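PDB 5DEC: GTP pyrophosphokinase YjbM from Bacillus subtilis, which transfers pyrophosphate from ATP to GTP or GDP, making the alarmones (p)ppGpp of the stringent response, and works cooperatively as a homotetramer. Local coordinates for residues R84-F89 against R150-N155; K104-V109 against L128-P133; S121-Y126 against E146-T151. All blocks are in the same frame, centred on the assembly; numbering follows the deposited sequence.

Contact 1. Residues R84-F89 against R150-N155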
loop_
_atom_site.group_PDB
_atom_site.type_symbol
_atom_site.label_atom_id
_atom_site.label_comp_id
_atom_site.label_asym_id
_atom_site.label_seq_id
_atom_site.Cartn_x
_atom_site.Cartn_y
_atom_site.Cartn_z
ATOM N N ARG B 84 -4.284 1.209 -16.594
ATOM C CA ARG B 84 -5.555 0.717 -17.105
ATOM C C ARG B 84 -6.635 1.125 -16.153
ATOM O O ARG B 84 -6.515 0.924 -14.932
ATOM C CB ARG B 84 -5.538 -0.794 -17.295
ATOM C CG ARG B 84 -4.448 -1.177 -18.280
ATOM C CD ARG B 84 -4.605 -2.539 -18.894
ATOM N NE ARG B 84 -3.581 -2.699 -19.922
ATOM C CZ ARG B 84 -3.044 -3.858 -20.280
ATOM N NH1 ARG B 84 -3.462 -4.985 -19.719
ATOM N NH2 ARG B 84 -2.112 -3.888 -21.227
ATOM N N ILE B 85 -7.684 1.709 -16.716
ATOM C CA ILE B 85 -8.815 2.147 -15.922
ATOM C C ILE B 85 -9.979 1.229 -16.296
ATOM O O ILE B 85 -10.348 1.159 -17.464
ATOM C CB ILE B 85 -9.177 3.624 -16.206
ATOM C CG1 ILE B 85 -7.983 4.549 -15.899
ATOM C CG2 ILE B 85 -10.383 4.026 -15.392
ATOM C CD1 ILE B 85 -8.235 6.043 -16.289
ATOM N N MET B 86 -10.541 0.529 -15.309
ATOM C CA MET B 86 -11.647 -0.405 -15.554
ATOM C C MET B 86 -12.960 0.218 -15.091
ATOM O O MET B 86 -13.041 0.731 -13.977
ATOM C CB MET B 86 -11.417 -1.726 -14.819
ATOM C CG MET B 86 -10.845 -2.821 -15.707
ATOM S SD MET B 86 -9.260 -2.372 -16.450
ATOM C CE MET B 86 -8.195 -2.359 -15.024
ATOM N N CYS B 87 -13.971 0.164 -15.952
ATOM C CA CYS B 87 -15.279 0.745 -15.666
ATOM C C CYS B 87 -16.368 -0.324 -15.689
ATOM O O CYS B 87 -16.266 -1.292 -16.424
ATOM C CB CYS B 87 -15.608 1.834 -16.695
ATOM S SG CYS B 87 -14.284 3.027 -16.972
ATOM N N GLN B 88 -17.427 -0.116 -14.918
ATOM C CA GLN B 88 -18.557 -1.039 -14.882
ATOM C C GLN B 88 -19.367 -1.036 -16.164
ATOM O O GLN B 88 -19.726 -2.093 -16.679
ATOM C CB GLN B 88 -19.450 -0.671 -13.715
ATOM C CG GLN B 88 -20.338 -1.759 -13.215
ATOM C CD GLN B 88 -20.792 -1.471 -11.806
ATOM O OE1 GLN B 88 -21.480 -0.488 -11.560
ATOM N NE2 GLN B 88 -20.381 -2.311 -10.866
ATOM N N PHE B 89 -19.660 0.155 -16.677
ATOM C CA PHE B 89 -20.534 0.299 -17.848
ATOM C C PHE B 89 -19.817 0.962 -19.023
ATOM O O PHE B 89 -18.919 1.794 -18.834
ATOM C CB PHE B 89 -21.785 1.122 -17.498
ATOM C CG PHE B 89 -22.617 0.524 -16.410
ATOM C CD1 PHE B 89 -23.496 -0.516 -16.683
ATOM C CD2 PHE B 89 -22.512 0.983 -15.102
ATOM C CE1 PHE B 89 -24.270 -1.076 -15.667
ATOM C CE2 PHE B 89 -23.279 0.420 -14.079
ATOM C CZ PHE B 89 -24.156 -0.611 -14.361
ATOM N N ARG B 150 -11.322 0.560 -20.131
ATOM C CA ARG B 150 -11.985 -0.684 -20.526
ATOM C C ARG B 150 -13.128 -0.990 -19.600
ATOM O O ARG B 150 -13.051 -0.668 -18.426
ATOM C CB ARG B 150 -11.011 -1.870 -20.462
ATOM C CG ARG B 150 -9.755 -1.767 -21.291
ATOM C CD ARG B 150 -8.828 -2.912 -20.929
ATOM N NE ARG B 150 -7.743 -3.079 -21.883
ATOM C CZ ARG B 150 -6.830 -4.034 -21.801
ATOM N NH1 ARG B 150 -6.880 -4.908 -20.805
ATOM N NH2 ARG B 150 -5.889 -4.134 -22.728
ATOM N N THR B 151 -14.169 -1.662 -20.087
ATOM C CA THR B 151 -15.111 -2.251 -19.142
ATOM C C THR B 151 -14.452 -3.460 -18.509
ATOM O O THR B 151 -13.433 -3.949 -19.005
ATOM C CB THR B 151 -16.456 -2.687 -19.782
ATOM O OG1 THR B 151 -16.199 -3.663 -20.797
ATOM C CG2 THR B 151 -17.183 -1.494 -20.415
ATOM N N LEU B 152 -15.036 -3.931 -17.412
ATOM C CA LEU B 152 -14.586 -5.135 -16.741
ATOM C C LEU B 152 -14.542 -6.334 -17.701
ATOM O O LEU B 152 -13.590 -7.118 -17.689
ATOM C CB LEU B 152 -15.503 -5.441 -15.546
ATOM C CG LEU B 152 -15.509 -4.408 -14.400
ATOM C CD1 LEU B 152 -16.641 -4.654 -13.383
ATOM C CD2 LEU B 152 -14.165 -4.393 -13.703
ATOM N N ALA B 153 -15.586 -6.477 -18.513
ATOM C CA ALA B 153 -15.706 -7.599 -19.431
ATOM C C ALA B 153 -14.676 -7.530 -20.560
ATOM O O ALA B 153 -14.084 -8.543 -20.930
ATOM C CB ALA B 153 -17.124 -7.652 -20.000
ATOM N N MET B 154 -14.473 -6.330 -21.112
ATOM C CA MET B 154 -13.386 -6.071 -22.069
ATOM C C MET B 154 -12.026 -6.423 -21.473
ATOM O O MET B 154 -11.163 -6.996 -22.139
ATOM C CB MET B 154 -13.363 -4.587 -22.459
ATOM C CG MET B 154 -14.547 -4.123 -23.270
ATOM S SD MET B 154 -14.728 -2.319 -23.246
ATOM C CE MET B 154 -13.190 -1.711 -23.753
ATOM N N ASN B 155 -11.804 -6.002 -20.238
ATOM C CA ASN B 155 -10.519 -6.244 -19.607
ATOM C C ASN B 155 -10.306 -7.746 -19.409
ATOM O O ASN B 155 -9.210 -8.273 -19.611
ATOM C CB ASN B 155 -10.420 -5.512 -18.261
ATOM C CG ASN B 155 -9.053 -5.677 -17.616
ATOM O OD1 ASN B 155 -8.039 -5.355 -18.226
ATOM N ND2 ASN B 155 -9.025 -6.128 -16.371
HETATM O O HOH W 1 -5.417 -5.444 -17.504
#
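The guanidinium planes of Arg84 and Arg150 lie 31° apart, NH2 of Arg150 over the centre of Arg84's and CD of Arg84 over the rim of Arg150's. Both chains run extended from CG to NE, which sets their heads in an offset overlap, Arg84 NH1 3.6 Å from Arg150 NH1. Arg84 binds ATP, and the gathered positive charge is consistent with a pocket receiving its phosphates. Asn155, from the allosteric activator site shared between subunits, ties the pair together. Its CG lies anti to the backbone N (chi1 -176°), turning its amide toward the strands; Arg150 NH1 donates to Asn155 OD1 at 2.9 Å, in both planes, and a water accepts from Arg84 NH1 and donates to the same oxygen. With an alanine in place of Arg84, this water would probably lose its donor and Arg150 the group over its face. Met86 bends at chi2 and chi3, laying SD 3.5 Å from Asn155 CG, a fit for a flexible thioether, its CB meeting Leu152 CD2. Along the backbone, the parallel strands pair through Arg150 N to Ile85 O and Cys87 N to Arg150 O (2.8 Å). Thr151 OG1, also bonded to Asp191, accepts from Met154 N, the N-cap half of a capping box starting helix 152-167. Strand 81-87 lies between 49-54 and 139-151, helix 90-102 against Ile85 and Cys87; Phe49 packs on Met86, and Phe156 of a second subunit on Leu152.

Contact 2. Residues K104-V109 against L128-P133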
loop_
_atom_site.group_PDB
_atom_site.type_symbol
_atom_site.label_atom_id
_atom_site.label_comp_id
_atom_site.label_asym_id
_atom_site.label_seq_id
_atom_site.Cartn_x
_atom_site.Cartn_y
_atom_site.Cartn_z
ATOM N N LYS B 104 -5.578 19.286 -15.746
ATOM C CA LYS B 104 -4.500 20.195 -16.088
ATOM C C LYS B 104 -3.146 19.731 -15.557
ATOM O O LYS B 104 -2.161 20.436 -15.726
ATOM C CB LYS B 104 -4.799 21.603 -15.570
ATOM C CG LYS B 104 -6.004 22.269 -16.236
ATOM C CD LYS B 104 -5.991 23.766 -15.956
ATOM C CE LYS B 104 -6.927 24.524 -16.877
ATOM N NZ LYS B 104 -8.334 24.092 -16.703
ATOM N N ASP B 105 -3.080 18.550 -14.941
ATOM C CA ASP B 105 -1.792 18.076 -14.424
ATOM C C ASP B 105 -1.065 17.177 -15.425
ATOM O O ASP B 105 -0.017 16.606 -15.118
ATOM C CB ASP B 105 -1.947 17.367 -13.067
ATOM C CG ASP B 105 -2.993 16.265 -13.066
ATOM O OD1 ASP B 105 -3.836 16.191 -13.989
ATOM O OD2 ASP B 105 -2.971 15.472 -12.100
ATOM N N PHE B 106 -1.620 17.078 -16.630
ATOM C CA PHE B 106 -0.908 16.514 -17.775
ATOM C C PHE B 106 -1.595 16.996 -19.041
ATOM O O PHE B 106 -2.595 17.709 -18.970
ATOM C CB PHE B 106 -0.838 14.967 -17.721
ATOM C CG PHE B 106 -2.168 14.281 -17.505
ATOM C CD1 PHE B 106 -3.130 14.258 -18.507
ATOM C CD2 PHE B 106 -2.432 13.605 -16.316
ATOM C CE1 PHE B 106 -4.348 13.617 -18.327
ATOM C CE2 PHE B 106 -3.662 12.955 -16.125
ATOM C CZ PHE B 106 -4.616 12.961 -17.141
ATOM N N THR B 107 -1.059 16.626 -20.198
ATOM C CA THR B 107 -1.710 16.937 -21.457
ATOM C C THR B 107 -1.874 15.676 -22.304
ATOM O O THR B 107 -0.975 14.842 -22.376
ATOM C CB THR B 107 -0.928 18.009 -22.263
ATOM O OG1 THR B 107 0.361 17.502 -22.628
ATOM C CG2 THR B 107 -0.755 19.283 -21.441
ATOM N N VAL B 108 -3.030 15.548 -22.942
ATOM C CA VAL B 108 -3.301 14.421 -23.821
ATOM C C VAL B 108 -2.685 14.690 -25.190
ATOM O O VAL B 108 -2.909 15.745 -25.773
ATOM C CB VAL B 108 -4.815 14.163 -23.939
ATOM C CG1 VAL B 108 -5.102 13.042 -24.933
ATOM C CG2 VAL B 108 -5.416 13.856 -22.535
ATOM N N VAL B 109 -1.872 13.758 -25.677
ATOM C CA VAL B 109 -1.170 13.962 -26.948
ATOM C C VAL B 109 -1.594 12.992 -28.039
ATOM O O VAL B 109 -1.245 13.182 -29.204
ATOM C CB VAL B 109 0.367 13.864 -26.772
ATOM C CG1 VAL B 109 0.869 15.019 -25.919
ATOM C CG2 VAL B 109 0.757 12.524 -26.162
ATOM N N LEU B 128 -5.598 6.284 -24.706
ATOM C CA LEU B 128 -5.028 7.607 -24.910
ATOM C C LEU B 128 -3.606 7.658 -24.362
ATOM O O LEU B 128 -3.200 6.816 -23.567
ATOM C CB LEU B 128 -5.904 8.694 -24.303
ATOM C CG LEU B 128 -6.264 8.711 -22.833
ATOM C CD1 LEU B 128 -5.243 9.481 -22.045
ATOM C CD2 LEU B 128 -7.608 9.385 -22.713
ATOM N N VAL B 129 -2.849 8.645 -24.809
ATOM C CA VAL B 129 -1.472 8.795 -24.379
ATOM C C VAL B 129 -1.326 10.189 -23.802
ATOM O O VAL B 129 -1.722 11.148 -24.445
ATOM C CB VAL B 129 -0.488 8.626 -25.546
ATOM C CG1 VAL B 129 0.928 8.820 -25.051
ATOM C CG2 VAL B 129 -0.661 7.246 -26.210
ATOM N N VAL B 130 -0.766 10.307 -22.602
ATOM C CA VAL B 130 -0.581 11.625 -22.004
ATOM C C VAL B 130 0.891 11.949 -21.859
ATOM O O VAL B 130 1.739 11.052 -21.763
ATOM C CB VAL B 130 -1.239 11.747 -20.590
ATOM C CG1 VAL B 130 -2.721 11.405 -20.625
ATOM C CG2 VAL B 130 -0.524 10.867 -19.580
ATOM N N LEU B 131 1.193 13.242 -21.833
ATOM C CA LEU B 131 2.540 13.681 -21.542
ATOM C C LEU B 131 2.557 14.200 -20.103
ATOM O O LEU B 131 1.938 15.225 -19.797
ATOM C CB LEU B 131 2.976 14.755 -22.543
ATOM C CG LEU B 131 4.461 15.123 -22.549
ATOM C CD1 LEU B 131 5.283 13.912 -22.947
ATOM C CD2 LEU B 131 4.733 16.305 -23.509
ATOM N N TYR B 132 3.242 13.476 -19.219
ATOM C CA TYR B 132 3.203 13.766 -17.783
ATOM C C TYR B 132 4.475 14.513 -17.361
ATOM O O TYR B 132 5.580 13.972 -17.510
ATOM C CB TYR B 132 3.056 12.459 -16.964
ATOM C CG TYR B 132 2.845 12.697 -15.478
ATOM C CD1 TYR B 132 1.618 13.127 -15.002
ATOM C CD2 TYR B 132 3.872 12.504 -14.561
ATOM C CE1 TYR B 132 1.407 13.358 -13.654
ATOM C CE2 TYR B 132 3.677 12.739 -13.205
ATOM C CZ TYR B 132 2.433 13.170 -12.761
ATOM O OH TYR B 132 2.195 13.417 -11.425
ATOM N N PRO B 133 4.319 15.748 -16.831
ATOM C CA PRO B 133 5.436 16.618 -16.426
ATOM C C PRO B 133 5.985 16.233 -15.058
ATOM O O PRO B 133 5.696 16.885 -14.048
ATOM C CB PRO B 133 4.803 18.006 -16.385
ATOM C CG PRO B 133 3.382 17.725 -15.962
ATOM C CD PRO B 133 3.013 16.403 -16.621
HETATM O O HOH W 2 2.528 17.839 -20.130
#
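Leu131 O is gripped from two directions: a water donates to it at 2.7 Å, and Thr107 N reaches it by a weak bond of 3.3 Å. The same water lies near Thr107 OG1, with a weak bond there too. The return bond is much tighter, Leu131 N to Thr107 O at 2.7 Å and nearly straight, so the antiparallel hydrogen-bonded pair Thr107-Leu131 is held unequally. Thr107 OG1 runs alongside Leu131 CB, on the face of the sheet opposite Val108 and Val130. One step on, Val109 N donates to Val129 O at 2.9 Å. Between these bonds sits the non-hydrogen-bonded pair of Val108 and Val130, whose side chains share one face; Val108 CG2 meets Val130 CG1 there. Beta-branched valines suit these two extended positions. Val109 CG2 adds a methyl contact with Val129 CG1.

Phe106, just before the strand, carries a large share of the apolar contact. Its CG stands between the backbone N and the carbonyl carbon (chi1 51°), which brings the ring back over Val130: CD1 is 3.6 Å from Val130 CG1, and Val130 CG2 lies above the rim of one ring face. Its CB meets the edge of the Tyr132 ring. Pro133 has no N-H to continue the ladder; instead its CD rests 3.4 Å from Asp105 O.

The carboxylate of Asp105 forms salt bridges with Arg103 and with Lys30, a residue of the allosteric activator site, and Tyr132 OH bonds to Glu26. Lys104 N bonds to Gln135 of another subunit. Strand 107-113 is outermost within this chain; strand 126-136 separates it from strand 139-151. Helix 11-38 touches Phe106 and Tyr132, while helix 90-102 packs on Phe106, Val108 and Leu128.

Contact 3. Residues S121-Y126 against E146-T151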
loop_
_atom_site.group_PDB
_atom_site.type_symbol
_atom_site.label_atom_id
_atom_site.label_comp_id
_atom_site.label_asym_id
_atom_site.label_seq_id
_atom_site.Cartn_x
_atom_site.Cartn_y
_atom_site.Cartn_z
ATOM N N SER B 121 -10.125 -9.846 -34.047
ATOM C CA SER B 121 -10.337 -10.963 -33.120
ATOM C C SER B 121 -11.369 -10.615 -32.049
ATOM O O SER B 121 -11.848 -11.498 -31.344
ATOM C CB SER B 121 -9.051 -11.404 -32.429
ATOM O OG SER B 121 -8.724 -10.531 -31.364
ATOM N N GLY B 122 -11.661 -9.327 -31.885
ATOM C CA GLY B 122 -12.580 -8.900 -30.847
ATOM C C GLY B 122 -12.029 -8.004 -29.750
ATOM O O GLY B 122 -12.713 -7.786 -28.749
ATOM N N TYR B 123 -10.815 -7.481 -29.924
ATOM C CA TYR B 123 -10.209 -6.593 -28.916
ATOM C C TYR B 123 -11.035 -5.334 -28.779
ATOM O O TYR B 123 -11.340 -4.678 -29.769
ATOM C CB TYR B 123 -8.762 -6.225 -29.278
ATOM C CG TYR B 123 -8.069 -5.280 -28.299
ATOM C CD1 TYR B 123 -7.544 -5.747 -27.093
ATOM C CD2 TYR B 123 -7.936 -3.923 -28.590
ATOM C CE1 TYR B 123 -6.911 -4.880 -26.195
ATOM C CE2 TYR B 123 -7.301 -3.051 -27.707
ATOM C CZ TYR B 123 -6.789 -3.538 -26.514
ATOM O OH TYR B 123 -6.159 -2.678 -25.639
ATOM N N ARG B 124 -11.428 -5.031 -27.548
ATOM C CA ARG B 124 -12.177 -3.819 -27.240
ATOM C C ARG B 124 -11.443 -3.026 -26.142
ATOM O O ARG B 124 -11.186 -3.574 -25.060
ATOM C CB ARG B 124 -13.575 -4.230 -26.798
ATOM C CG ARG B 124 -14.348 -4.943 -27.903
ATOM C CD ARG B 124 -15.479 -5.798 -27.329
ATOM N NE ARG B 124 -16.439 -5.050 -26.537
ATOM C CZ ARG B 124 -16.824 -5.404 -25.311
ATOM N NH1 ARG B 124 -16.301 -6.480 -24.726
ATOM N NH2 ARG B 124 -17.711 -4.665 -24.662
ATOM N N SER B 125 -11.140 -1.750 -26.409
ATOM C CA SER B 125 -10.432 -0.873 -25.457
ATOM C C SER B 125 -10.318 0.553 -25.999
ATOM O O SER B 125 -10.202 0.759 -27.207
ATOM C CB SER B 125 -9.032 -1.419 -25.134
ATOM O OG SER B 125 -8.383 -0.677 -24.109
ATOM N N TYR B 126 -10.385 1.544 -25.118
ATOM C CA TYR B 126 -10.068 2.903 -25.539
ATOM C C TYR B 126 -8.666 3.283 -25.075
ATOM O O TYR B 126 -8.338 3.104 -23.904
ATOM C CB TYR B 126 -11.080 3.891 -24.985
ATOM C CG TYR B 126 -10.753 5.325 -25.312
ATOM C CD1 TYR B 126 -11.151 5.890 -26.514
ATOM C CD2 TYR B 126 -10.039 6.119 -24.412
ATOM C CE1 TYR B 126 -10.857 7.206 -26.812
ATOM C CE2 TYR B 126 -9.738 7.431 -24.706
ATOM C CZ TYR B 126 -10.152 7.968 -25.905
ATOM O OH TYR B 126 -9.862 9.279 -26.196
ATOM N N GLU B 146 0.804 5.646 -21.442
ATOM C CA GLU B 146 -0.414 5.176 -22.099
ATOM C C GLU B 146 -1.498 4.909 -21.058
ATOM O O GLU B 146 -1.247 4.270 -20.042
ATOM C CB GLU B 146 -0.159 3.902 -22.896
ATOM C CG GLU B 146 -1.420 3.374 -23.574
ATOM C CD GLU B 146 -1.212 1.983 -24.157
ATOM O OE1 GLU B 146 -1.377 1.000 -23.398
ATOM O OE2 GLU B 146 -0.860 1.877 -25.349
ATOM N N ILE B 147 -2.701 5.411 -21.300
ATOM C CA ILE B 147 -3.817 5.123 -20.408
ATOM C C ILE B 147 -4.893 4.409 -21.231
ATOM O O ILE B 147 -5.369 4.952 -22.222
ATOM C CB ILE B 147 -4.437 6.385 -19.797
ATOM C CG1 ILE B 147 -3.395 7.221 -19.047
ATOM C CG2 ILE B 147 -5.607 5.993 -18.865
ATOM C CD1 ILE B 147 -3.971 8.475 -18.421
ATOM N N GLN B 148 -5.248 3.190 -20.853
ATOM C CA GLN B 148 -6.369 2.502 -21.507
ATOM C C GLN B 148 -7.600 2.522 -20.618
ATOM O O GLN B 148 -7.484 2.470 -19.397
ATOM C CB GLN B 148 -6.028 1.059 -21.855
ATOM C CG GLN B 148 -4.803 0.875 -22.727
ATOM C CD GLN B 148 -4.716 -0.548 -23.266
ATOM O OE1 GLN B 148 -5.733 -1.237 -23.394
ATOM N NE2 GLN B 148 -3.502 -1.012 -23.527
ATOM N N ILE B 149 -8.778 2.645 -21.229
ATOM C CA ILE B 149 -10.022 2.616 -20.481
ATOM C C ILE B 149 -10.860 1.433 -21.020
ATOM O O ILE B 149 -11.059 1.329 -22.221
ATOM C CB ILE B 149 -10.783 3.933 -20.622
ATOM C CG1 ILE B 149 -9.802 5.123 -20.500
ATOM C CG2 ILE B 149 -11.936 4.026 -19.581
ATOM C CD1 ILE B 149 -10.469 6.458 -20.769
ATOM N N ARG B 150 -11.322 0.560 -20.131
ATOM C CA ARG B 150 -11.985 -0.684 -20.526
ATOM C C ARG B 150 -13.128 -0.990 -19.600
ATOM O O ARG B 150 -13.051 -0.668 -18.426
ATOM C CB ARG B 150 -11.011 -1.870 -20.462
ATOM C CG ARG B 150 -9.755 -1.767 -21.291
ATOM C CD ARG B 150 -8.828 -2.912 -20.929
ATOM N NE ARG B 150 -7.743 -3.079 -21.883
ATOM C CZ ARG B 150 -6.830 -4.034 -21.801
ATOM N NH1 ARG B 150 -6.880 -4.908 -20.805
ATOM N NH2 ARG B 150 -5.889 -4.134 -22.728
ATOM N N THR B 151 -14.169 -1.662 -20.087
ATOM C CA THR B 151 -15.111 -2.251 -19.142
ATOM C C THR B 151 -14.452 -3.460 -18.509
ATOM O O THR B 151 -13.433 -3.949 -19.005
ATOM C CB THR B 151 -16.456 -2.687 -19.782
ATOM O OG1 THR B 151 -16.199 -3.663 -20.797
ATOM C CG2 THR B 151 -17.183 -1.494 -20.415
HETATM O O HOH W 3 -3.639 -3.452 -25.016
#
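Ser125 OG donates to Gln148 OE1 at 2.8 Å, tilted out of the amide's carbonyl plane. The same oxygen takes weak bonds from NE and NH2 of Arg150, which leaves the amide little freedom to turn. Tyr123 comes in across this group: its ring stands 74° from the amide plane and 81° from the guanidinium, and Gln148 OE1 and Arg150 NH2 both lie at the ring's edge, near its plane. Tyr123 OH is 2.7 Å from Gln148 OE1, and a water bridges it to Gln148 NE2. CG of Tyr123 anti to the backbone N (chi1 179°) carries the hydroxyl this far in, where it bonds to His127, a product-binding residue. A glutamine fits the centre because its amide accepts through OE1 and donates through NE2: the latter reaches Glu146 OE1 at 2.9 Å, from above the carboxylate plane. Glu146 is the probable proton acceptor of the reaction, so Gln148 is placed as a second-shell residue and may help position the carboxylate.

The backbones join through one antiparallel hydrogen-bonded pair, Tyr126 N to Ile149 O and Ile149 N to Tyr126 O (2.7 Å). The two side chains run alongside each other on one face of the sheet, with Tyr126 CD2 3.7 Å from Ile149 CD1. Tyr126 and Ile149 pack on helix 90-102, Tyr123 on Trp157 of helix 152-167, while Ile147 touches Ile85 and Ile149 touches Cys87 of strand 81-87.

From the N terminus, strand 81-87 supplies the first segment of contact 1, which closes the longest loop only when the chain reaches 150-155. Contact 2 closes within that loop, joining 104-109 to 128-133, and is nested inside it. Contact 3 starts at 121-126, between the two segments of contact 2, and ends at 146-151 beyond it, so the two cross; its last residues, Arg150 and Thr151, also belong to contact 1. Strand 139-151 is thus the shared element: contact 1 borders it through strand 81-87, and contact 3 through the loop leading into strand 126-136, whose other side bears contact 2. Together they join four strands of one mixed sheet, contact 1 adding the start of helix 152-167.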